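Local structure of 7,8-dihydro-6-hydroxymethylpterin pyrophosphokinase-dihydropteroate synthase (6JWV) at residues P454-F459 / P477-D482; V498-D503 / S525-H530; P601-Y606 / L684-D689. The protein probably catalyses two consecutive steps of folate synthesis, pyrophosphorylating 6-hydroxymethyl-7,8-dihydropterin with ATP and then joining the product to 4-aminobenzoate to give 7,8-dihydropteroate. The protein carries 1 engineered substitution. One frame throughout, in Å; residues are numbered along the deposited sequence.

Contact 1: P454-F459 / P477-D482. With XTZ (4-{[(2-amino-4-oxo-3,4,7,8-tetrahydropteridin-6-yl)methyl]amino}-N-(1,3-thiazol-2-yl)benzenesulfonamide), chain C.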
# COMPACT_ATOMS: atom_id res chain seq x y z
N PRO A 454 25.40 -16.59 30.03
CA PRO A 454 24.52 -17.37 30.90
C PRO A 454 23.08 -17.50 30.37
O PRO A 454 22.57 -18.62 30.30
CB PRO A 454 24.54 -16.57 32.20
CG PRO A 454 25.93 -16.08 32.26
CD PRO A 454 26.24 -15.68 30.84
N VAL A 455 22.47 -16.37 29.98
CA VAL A 455 21.11 -16.34 29.43
C VAL A 455 20.99 -17.24 28.21
O VAL A 455 20.02 -18.00 28.09
CB VAL A 455 20.65 -14.91 29.08
CG1 VAL A 455 19.23 -14.94 28.52
CG2 VAL A 455 20.70 -14.01 30.30
N LEU A 456 21.97 -17.18 27.32
CA LEU A 456 21.99 -18.03 26.13
C LEU A 456 22.26 -19.47 26.48
O LEU A 456 21.69 -20.37 25.88
CB LEU A 456 22.97 -17.51 25.06
CG LEU A 456 22.57 -16.18 24.41
CD1 LEU A 456 23.72 -15.51 23.70
CD2 LEU A 456 21.39 -16.40 23.48
N GLN A 457 23.11 -19.70 27.48
CA GLN A 457 23.47 -21.06 27.88
C GLN A 457 22.27 -21.72 28.54
O GLN A 457 21.99 -22.90 28.28
CB GLN A 457 24.70 -21.06 28.78
CG GLN A 457 25.71 -22.13 28.40
CD GLN A 457 27.17 -21.66 28.45
OE1 GLN A 457 27.99 -22.08 27.62
NE2 GLN A 457 27.50 -20.79 29.43
N LEU A 458 21.55 -20.94 29.34
CA LEU A 458 20.34 -21.42 29.99
C LEU A 458 19.22 -21.70 28.99
O LEU A 458 18.57 -22.74 29.09
CB LEU A 458 19.89 -20.48 31.11
CG LEU A 458 18.71 -20.93 31.99
CD1 LEU A 458 18.91 -22.32 32.61
CD2 LEU A 458 18.44 -19.87 33.05
N PHE A 459 18.99 -20.78 28.04
CA PHE A 459 17.98 -20.98 27.01
C PHE A 459 18.19 -22.31 26.28
O PHE A 459 17.24 -23.07 26.09
CB PHE A 459 17.92 -19.85 25.97
CG PHE A 459 16.96 -20.13 24.86
CD1 PHE A 459 15.59 -19.86 25.02
CD2 PHE A 459 17.39 -20.76 23.69
CE1 PHE A 459 14.68 -20.17 24.01
CE2 PHE A 459 16.48 -21.08 22.68
CZ PHE A 459 15.13 -20.78 22.84
N PRO A 477 13.24 -20.82 17.74
CA PRO A 477 13.53 -19.51 17.19
C PRO A 477 14.99 -19.43 16.74
O PRO A 477 15.86 -20.15 17.25
CB PRO A 477 13.28 -18.58 18.38
CG PRO A 477 13.60 -19.42 19.57
CD PRO A 477 13.11 -20.80 19.21
N ILE A 478 15.20 -18.58 15.75
CA ILE A 478 16.50 -18.15 15.35
C ILE A 478 17.02 -17.18 16.45
O ILE A 478 16.25 -16.36 16.98
CB ILE A 478 16.42 -17.53 13.94
CG1 ILE A 478 16.06 -18.65 12.94
CG2 ILE A 478 17.71 -16.80 13.56
CD1 ILE A 478 15.28 -18.19 11.73
N ILE A 479 18.29 -17.33 16.80
CA ILE A 479 18.90 -16.51 17.85
C ILE A 479 19.90 -15.55 17.22
O ILE A 479 20.91 -15.94 16.60
CB ILE A 479 19.60 -17.35 18.97
CG1 ILE A 479 18.65 -18.36 19.62
CG2 ILE A 479 20.21 -16.45 20.04
CD1 ILE A 479 17.43 -17.76 20.31
N SER A 480 19.60 -14.27 17.40
CA SER A 480 20.48 -13.21 16.97
C SER A 480 21.12 -12.55 18.19
O SER A 480 20.44 -12.21 19.15
CB SER A 480 19.66 -12.23 16.14
OG SER A 480 20.07 -10.91 16.37
N ILE A 481 22.44 -12.36 18.16
CA ILE A 481 23.13 -11.57 19.21
C ILE A 481 23.57 -10.16 18.77
O ILE A 481 24.35 -10.01 17.84
CB ILE A 481 24.28 -12.35 19.90
CG1 ILE A 481 24.85 -11.54 21.08
CG2 ILE A 481 25.33 -12.78 18.88
CD1 ILE A 481 25.80 -12.27 21.98
N ASP A 482 23.05 -9.15 19.45
CA ASP A 482 23.37 -7.74 19.23
C ASP A 482 24.69 -7.45 19.95
O ASP A 482 24.72 -7.20 21.14
CB ASP A 482 22.23 -6.88 19.78
CG ASP A 482 22.36 -5.41 19.44
OD1 ASP A 482 23.48 -4.88 19.26
OD2 ASP A 482 21.32 -4.74 19.40
O3 XTZ C . 17.62 -0.18 14.95
C16 XTZ C . 18.36 -1.11 15.36
N2 XTZ C . 18.81 -2.04 14.50
C3 XTZ C . 18.74 -1.22 16.79
N4 XTZ C . 18.35 -0.34 17.74
C4 XTZ C . 18.76 -0.51 19.04
C15 XTZ C . 19.63 -1.66 19.48
N8 XTZ C . 20.01 -2.56 18.40
C2 XTZ C . 19.61 -2.39 17.14
N3 XTZ C . 19.99 -3.25 16.16
C1 XTZ C . 19.60 -3.06 14.88
N1 XTZ C . 19.99 -3.93 13.92
C5 XTZ C . 18.34 0.45 20.13
N5 XTZ C . 19.06 1.72 20.03
C6 XTZ C . 18.43 2.94 20.04
C14 XTZ C . 17.38 3.15 20.95
C13 XTZ C . 16.72 4.36 20.97
C9 XTZ C . 17.08 5.41 20.11
C8 XTZ C . 18.14 5.22 19.21
C7 XTZ C . 18.82 3.99 19.18
S1 XTZ C . 16.27 6.79 20.23
O1 XTZ C . 14.91 6.69 19.84
O2 XTZ C . 16.87 7.76 19.34
N6 XTZ C . 16.29 7.28 21.78
C10 XTZ C . 15.50 6.84 22.81
S2 XTZ C . 15.24 7.72 24.28
C12 XTZ C . 14.20 6.49 24.94
C11 XTZ C . 14.11 5.47 23.99
N7 XTZ C . 14.82 5.66 22.82

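Contact 2: V498-D503 / S525-H530. With XTZ (4-{[(2-amino-4-oxo-3,4,7,8-tetrahydropteridin-6-yl)methyl]amino}-N-(1,3-thiazol-2-yl)benzenesulfonamide), chain C; ACT (acetate ion), chain I.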
# COMPACT_ATOMS: atom_id res chain seq x y z
N VAL A 498 24.13 -19.08 19.26
CA VAL A 498 23.54 -18.07 18.38
C VAL A 498 23.54 -18.50 16.91
O VAL A 498 24.30 -19.39 16.53
CB VAL A 498 24.22 -16.68 18.53
CG1 VAL A 498 24.04 -16.14 19.94
CG2 VAL A 498 25.68 -16.73 18.11
N ASP A 499 22.68 -17.87 16.12
CA ASP A 499 22.67 -18.06 14.66
C ASP A 499 23.13 -16.82 13.87
O ASP A 499 23.78 -16.96 12.84
CB ASP A 499 21.29 -18.50 14.19
CG ASP A 499 20.72 -19.65 15.01
OD1 ASP A 499 21.35 -20.72 15.06
OD2 ASP A 499 19.64 -19.48 15.62
N ILE A 500 22.80 -15.62 14.36
CA ILE A 500 23.03 -14.38 13.61
C ILE A 500 23.84 -13.40 14.45
O ILE A 500 23.63 -13.30 15.65
CB ILE A 500 21.69 -13.71 13.19
CG1 ILE A 500 20.92 -14.62 12.22
CG2 ILE A 500 21.92 -12.34 12.55
CD1 ILE A 500 19.53 -14.14 11.85
N LEU A 501 24.75 -12.67 13.79
CA LEU A 501 25.39 -11.51 14.36
C LEU A 501 24.66 -10.24 13.98
O LEU A 501 24.58 -9.92 12.80
CB LEU A 501 26.84 -11.42 13.86
CG LEU A 501 27.68 -10.19 14.19
CD1 LEU A 501 27.88 -10.08 15.69
CD2 LEU A 501 29.01 -10.26 13.47
N ASN A 502 24.12 -9.52 14.96
CA ASN A 502 23.56 -8.18 14.72
C ASN A 502 24.63 -7.18 15.14
O ASN A 502 24.82 -6.88 16.33
CB ASN A 502 22.23 -7.99 15.48
CG ASN A 502 21.69 -6.57 15.41
OD1 ASN A 502 22.04 -5.78 14.53
ND2 ASN A 502 20.82 -6.23 16.35
N ASP A 503 25.38 -6.70 14.13
CA ASP A 503 26.50 -5.78 14.32
C ASP A 503 26.09 -4.36 13.95
O ASP A 503 25.95 -4.03 12.76
CB ASP A 503 27.72 -6.23 13.50
CG ASP A 503 29.02 -5.52 13.92
OD1 ASP A 503 29.07 -4.26 14.04
OD2 ASP A 503 30.03 -6.24 14.11
N SER A 525 24.77 -15.95 9.44
CA SER A 525 24.21 -14.72 8.84
C SER A 525 24.50 -13.48 9.69
O SER A 525 24.88 -13.60 10.87
CB SER A 525 22.72 -14.89 8.56
OG SER A 525 22.55 -15.92 7.62
N VAL A 526 24.34 -12.30 9.09
CA VAL A 526 24.78 -11.07 9.73
C VAL A 526 23.88 -9.88 9.37
O VAL A 526 23.58 -9.66 8.19
CB VAL A 526 26.30 -10.82 9.42
CG1 VAL A 526 26.56 -10.66 7.91
CG2 VAL A 526 26.88 -9.67 10.26
N VAL A 527 23.46 -9.12 10.37
CA VAL A 527 22.79 -7.83 10.16
C VAL A 527 23.83 -6.70 10.11
O VAL A 527 24.58 -6.51 11.06
CB VAL A 527 21.73 -7.55 11.25
CG1 VAL A 527 20.99 -6.24 10.98
CG2 VAL A 527 20.71 -8.67 11.31
N LEU A 528 23.85 -5.95 9.01
CA LEU A 528 24.74 -4.78 8.86
C LEU A 528 23.96 -3.50 9.08
O LEU A 528 23.07 -3.19 8.30
CB LEU A 528 25.41 -4.78 7.47
CG LEU A 528 26.43 -5.88 7.14
CD1 LEU A 528 27.01 -5.75 5.73
CD2 LEU A 528 27.56 -5.95 8.18
N MET A 529 24.28 -2.75 10.13
CA MET A 529 23.53 -1.52 10.46
C MET A 529 24.34 -0.26 10.20
O MET A 529 25.55 -0.24 10.47
CB MET A 529 23.07 -1.52 11.92
CG MET A 529 21.79 -0.72 12.17
SD MET A 529 21.53 -0.12 13.87
CE MET A 529 22.92 1.01 14.04
N HIS A 530 23.68 0.77 9.67
CA HIS A 530 24.30 2.10 9.54
C HIS A 530 24.15 2.92 10.82
O HIS A 530 23.03 3.12 11.31
CB HIS A 530 23.76 2.89 8.34
CG HIS A 530 24.31 4.27 8.25
ND1 HIS A 530 23.76 5.34 8.93
CD2 HIS A 530 25.41 4.76 7.63
CE1 HIS A 530 24.48 6.42 8.71
NE2 HIS A 530 25.49 6.10 7.91
O3 XTZ C . 17.62 -0.18 14.95
C16 XTZ C . 18.36 -1.11 15.36
N2 XTZ C . 18.81 -2.04 14.50
C3 XTZ C . 18.74 -1.22 16.79
N4 XTZ C . 18.35 -0.34 17.74
C4 XTZ C . 18.76 -0.51 19.04
C15 XTZ C . 19.63 -1.66 19.48
N8 XTZ C . 20.01 -2.56 18.40
C2 XTZ C . 19.61 -2.39 17.14
N3 XTZ C . 19.99 -3.25 16.16
C1 XTZ C . 19.60 -3.06 14.88
N1 XTZ C . 19.99 -3.93 13.92
C5 XTZ C . 18.34 0.45 20.13
N5 XTZ C . 19.06 1.72 20.03
C6 XTZ C . 18.43 2.94 20.04
C14 XTZ C . 17.38 3.15 20.95
C13 XTZ C . 16.72 4.36 20.97
C9 XTZ C . 17.08 5.41 20.11
C8 XTZ C . 18.14 5.22 19.21
C7 XTZ C . 18.82 3.99 19.18
S1 XTZ C . 16.27 6.79 20.23
O1 XTZ C . 14.91 6.69 19.84
O2 XTZ C . 16.87 7.76 19.34
N6 XTZ C . 16.29 7.28 21.78
C10 XTZ C . 15.50 6.84 22.81
S2 XTZ C . 15.24 7.72 24.28
C12 XTZ C . 14.20 6.49 24.94
C11 XTZ C . 14.11 5.47 23.99
N7 XTZ C . 14.82 5.66 22.82
C ACT I . 27.52 8.19 6.04
O ACT I . 27.58 8.04 7.28
OXT ACT I . 27.65 9.29 5.49
CH3 ACT I . 27.29 7.03 5.13
O HOH W 1 23.01 -18.02 10.80

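Contact 3: P601-Y606 / L684-D689. With XTZ (4-{[(2-amino-4-oxo-3,4,7,8-tetrahydropteridin-6-yl)methyl]amino}-N-(1,3-thiazol-2-yl)benzenesulfonamide), chain C.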
# COMPACT_ATOMS: atom_id res chain seq x y z
N PRO A 601 17.72 -8.04 1.41
CA PRO A 601 17.15 -8.45 2.70
C PRO A 601 17.18 -7.28 3.67
O PRO A 601 18.24 -6.69 3.90
CB PRO A 601 18.09 -9.57 3.16
CG PRO A 601 18.79 -10.03 1.94
CD PRO A 601 18.92 -8.82 1.06
N LEU A 602 16.03 -6.92 4.21
CA LEU A 602 15.92 -5.71 5.01
C LEU A 602 15.50 -5.97 6.46
O LEU A 602 14.53 -6.69 6.72
CB LEU A 602 15.02 -4.68 4.31
CG LEU A 602 14.79 -3.33 5.00
CD1 LEU A 602 16.04 -2.47 5.07
CD2 LEU A 602 13.67 -2.57 4.32
N PHE A 603 16.24 -5.37 7.38
CA PHE A 603 16.03 -5.50 8.82
C PHE A 603 15.87 -4.06 9.31
O PHE A 603 16.68 -3.21 8.96
CB PHE A 603 17.29 -6.14 9.39
CG PHE A 603 17.23 -6.51 10.86
CD1 PHE A 603 17.31 -5.54 11.86
CD2 PHE A 603 17.21 -7.85 11.24
CE1 PHE A 603 17.31 -5.89 13.21
CE2 PHE A 603 17.21 -8.21 12.59
CZ PHE A 603 17.26 -7.23 13.58
N ILE A 604 14.80 -3.75 10.04
CA ILE A 604 14.64 -2.40 10.63
C ILE A 604 14.18 -2.48 12.09
O ILE A 604 13.40 -3.36 12.46
CB ILE A 604 13.70 -1.46 9.81
CG1 ILE A 604 12.24 -1.92 9.86
CG2 ILE A 604 14.18 -1.30 8.37
CD1 ILE A 604 11.25 -0.83 9.48
N GLY A 605 14.68 -1.56 12.92
CA GLY A 605 14.26 -1.45 14.30
C GLY A 605 13.74 -0.06 14.58
O GLY A 605 14.52 0.89 14.67
N TYR A 606 12.42 0.08 14.69
CA TYR A 606 11.78 1.36 14.95
C TYR A 606 11.28 1.43 16.39
O TYR A 606 10.96 2.52 16.89
CB TYR A 606 10.59 1.59 14.01
CG TYR A 606 9.59 0.44 14.00
CD1 TYR A 606 8.65 0.28 15.03
CD2 TYR A 606 9.58 -0.50 12.95
CE1 TYR A 606 7.76 -0.79 15.03
CE2 TYR A 606 8.68 -1.56 12.93
CZ TYR A 606 7.77 -1.69 13.97
OH TYR A 606 6.88 -2.75 13.95
N LEU A 684 12.54 -8.21 7.98
CA LEU A 684 12.56 -8.36 9.45
C LEU A 684 12.32 -7.04 10.17
O LEU A 684 12.96 -6.03 9.84
CB LEU A 684 13.87 -9.02 9.94
CG LEU A 684 14.22 -10.41 9.38
CD1 LEU A 684 15.18 -10.28 8.21
CD2 LEU A 684 14.82 -11.32 10.44
N ILE A 685 11.40 -7.06 11.12
CA ILE A 685 11.17 -5.91 12.03
C ILE A 685 11.54 -6.28 13.45
O ILE A 685 11.21 -7.36 13.93
CB ILE A 685 9.74 -5.32 11.93
CG1 ILE A 685 8.65 -6.42 12.13
CG2 ILE A 685 9.59 -4.54 10.62
CD1 ILE A 685 7.25 -5.87 12.30
N ARG A 686 12.28 -5.39 14.10
CA ARG A 686 12.87 -5.65 15.41
C ARG A 686 12.09 -4.90 16.50
O ARG A 686 12.21 -3.69 16.61
CB ARG A 686 14.34 -5.22 15.41
CG ARG A 686 15.09 -5.55 16.68
CD ARG A 686 16.50 -4.98 16.65
NE ARG A 686 17.20 -5.17 17.92
CZ ARG A 686 17.20 -4.29 18.93
NH1 ARG A 686 16.54 -3.14 18.87
NH2 ARG A 686 17.88 -4.60 20.02
N VAL A 687 11.31 -5.63 17.30
CA VAL A 687 10.32 -5.00 18.18
C VAL A 687 10.38 -5.47 19.64
O VAL A 687 10.77 -6.62 19.94
CB VAL A 687 8.84 -5.14 17.66
CG1 VAL A 687 8.62 -4.42 16.35
CG2 VAL A 687 8.42 -6.60 17.52
N HIS A 688 9.98 -4.56 20.54
CA HIS A 688 9.74 -4.87 21.95
C HIS A 688 8.44 -5.63 22.16
O HIS A 688 8.41 -6.58 22.95
CB HIS A 688 9.71 -3.60 22.78
CG HIS A 688 11.03 -2.92 22.89
ND1 HIS A 688 11.39 -1.87 22.07
CD2 HIS A 688 12.10 -3.16 23.69
CE1 HIS A 688 12.62 -1.49 22.37
NE2 HIS A 688 13.07 -2.26 23.35
N ASP A 689 7.38 -5.22 21.45
CA ASP A 689 6.02 -5.70 21.69
C ASP A 689 5.59 -6.78 20.71
O ASP A 689 4.82 -6.50 19.78
CB ASP A 689 5.06 -4.51 21.68
CG ASP A 689 5.58 -3.34 22.52
OD1 ASP A 689 5.70 -3.50 23.75
OD2 ASP A 689 5.88 -2.27 21.96
O3 XTZ C . 17.62 -0.18 14.95
C16 XTZ C . 18.36 -1.11 15.36
N2 XTZ C . 18.81 -2.04 14.50
C3 XTZ C . 18.74 -1.22 16.79
N4 XTZ C . 18.35 -0.34 17.74
C4 XTZ C . 18.76 -0.51 19.04
C15 XTZ C . 19.63 -1.66 19.48
N8 XTZ C . 20.01 -2.56 18.40
C2 XTZ C . 19.61 -2.39 17.14
N3 XTZ C . 19.99 -3.25 16.16
C1 XTZ C . 19.60 -3.06 14.88
N1 XTZ C . 19.99 -3.93 13.92
C5 XTZ C . 18.34 0.45 20.13
N5 XTZ C . 19.06 1.72 20.03
C6 XTZ C . 18.43 2.94 20.04
C14 XTZ C . 17.38 3.15 20.95
C13 XTZ C . 16.72 4.36 20.97
C9 XTZ C . 17.08 5.41 20.11
C8 XTZ C . 18.14 5.22 19.21
C7 XTZ C . 18.82 3.99 19.18
S1 XTZ C . 16.27 6.79 20.23
O1 XTZ C . 14.91 6.69 19.84
O2 XTZ C . 16.87 7.76 19.34
N6 XTZ C . 16.29 7.28 21.78
C10 XTZ C . 15.50 6.84 22.81
S2 XTZ C . 15.24 7.72 24.28
C12 XTZ C . 14.20 6.49 24.94
C11 XTZ C . 14.11 5.47 23.99
N7 XTZ C . 14.82 5.66 22.82

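Contact 1: P454-F459 / P477-D482
Helix 454-459 and strand 478-482 run antiparallel, their axes 173° apart and 11.7 Å from each other at closest approach, with Leu456 facing Ile479 where the backbones come nearest. So wide a spacing is bridged by side chains alone, and branched and aromatic residues suit the task. The side chains of Leu456 and Ile479 run alongside each other in opposing senses until methyl meets methyl, CD2 of Leu456 lying 3.6 Å from CG2 of Ile479. The other leucine methyl, CD1, reaches CD1 of Ile481 at 4.2 Å, so one fork spans two residues of the strand that point to the same side.

A turn further along the helix, Phe459 takes the other end of the strand. With its CG anti to the backbone N (chi1 175°), the ring reaches out to the start of the strand, where CZ approaches CG of Pro477 at 3.9 Å. The neighbouring CE2 meets CD1 of Ile479 at 4.2 Å. Ile479 thus serves both helix residues, its CG2 branch going to the leucine and its longer CG1-CD1 arm to the phenylalanine. Proline is at home just before the strand, offering a compact apolar ring and no backbone N-H. Helix 411-424 adds to this layer, Met418 touching both Phe459 and Ile479.

Ser480 points away from the helix, and its OG hydrogen-bonds OD1 of Asp430. At the strand's C-terminal end, OD2 of Asp482 accepts a hydrogen bond from N8 of XTZ at 2.7 Å (N-H...O 163°), an acidic acceptor well matched to a ring N-H. An outer helix packed on the apolar outward residues of a parallel strand, with a ligand-binding acid at the strand's C-terminal end, is characteristic of the TIM barrel, here the pterin-binding barrel of dihydropteroate synthase.

Contact 2: V498-D503 / S525-H530
Asn502 and Val527, paired on adjacent parallel strands, meet where OD1 of the amide lies 3.7 Å from CG1 of the valine, both beside the pterin ring of XTZ. The amide reads the ring with its two ends: OD1 takes a hydrogen bond from XTZ N1 at 2.8 Å, while ND2 gives one to XTZ N3 at 3.1 Å, nearly straight at 167°. Asparagine suits this place because it offers an acceptor and a donor side by side, as the pterin edge requires. Its CG stands anti to the backbone N (chi1 173°), which carries the amide to the ligand. Met529 adds a polarisable contact, SD lying 3.4 Å from XTZ N2.

What positions these side chains is a ladder of backbone bonds. Leu501 receives and gives: its N donates to Ser525 O, and its O accepts from Val527 N at 2.8 Å. Asp503 N then donates to Val527 O at 3.2 Å, and a weak bond from Met529 N to Asp503 O ends the series. On the opposite face from Asn502, Leu501 and Val526 run alongside each other in the same sense, CD2 to CG2 at 3.9 Å; apolar branched residues suit this face, where Val526 also touches Leu562 of a covering helix.

Further out, ND2 of Asn502 also bonds OD2 of Asp430, which helps to fix which way the amide is flipped. OD1 of Asp503 is held by Ser505 OG and Cys507 N in the following loop. Just past the strand, His530 donates from NE2 to an acetate ion, probably from the crystallisation liquor, in the plane of its ring. Strand 478-482 flanks 500-503, strand 572-575 flanks 525-529, and helix 547-564 packs on Val526 and Leu528 from outside the barrel.

Contact 3: P601-Y606 / L684-D689
Phe603 and Leu684 pack obliquely, CD2 of the ring 3.8 Å from CB of the leucine, on neighbouring parallel strands of the pterin-binding TIM barrel. These two strands are the halves of a beta-alpha-beta crossover through helix 662-680. On the other face Ile604 CG1 meets Ile685 CG2 at 3.8 Å, beta-branched residues well suited to extended backbone. Tyr606 continues this layer: its CG sits between the backbone N and carbonyl carbon (chi1 53°), and the ring presents an edge to Ile685 CG2 while OH comes 3.4 Å from Val687 CG1.

Three backbone bonds zip the strands together: Leu684 N to Leu602 O, Ile604 N to Leu684 O, and Arg686 N to Ile604 O.

Toward the pocket, Gly605 has no side chain to collide with XTZ O3; its O, 3.3 Å from XTZ O3, is hydrogen-bonded by Lys609 NZ. Arg686 extends past Phe603, whose CE1 edge touches CD at 3.6 Å, and its NE forms a salt bridge with Asp430 OD2. That bond probably helps to hold the guanidinium flat against the ligand, with XTZ N8 lying 3.2 Å above its plane, over its centre.

How the contacts relate
The contacts follow one another along the chain in the order 1, 2, 3, and all belong to a single eight-stranded parallel barrel. Strands 478-482, 500-503 and 525-529 are consecutive in it, so contact 1 adjoins contact 2 through backbone bonds such as Ile481 N to Ile500 O; their centres are 14 Å apart. Contact 3 lies beyond strand 572-575 on one side and strands 390-396 and 428-432 on the other, with its centre about 12 Å from that of contact 2 and 18 Å from that of contact 1. Sequence-distant strands thus converge on one pocket, where Asp482, Asn502 and Arg686 all meet XTZ, and Asp430, outside all six segments, bonds to a residue of each contact.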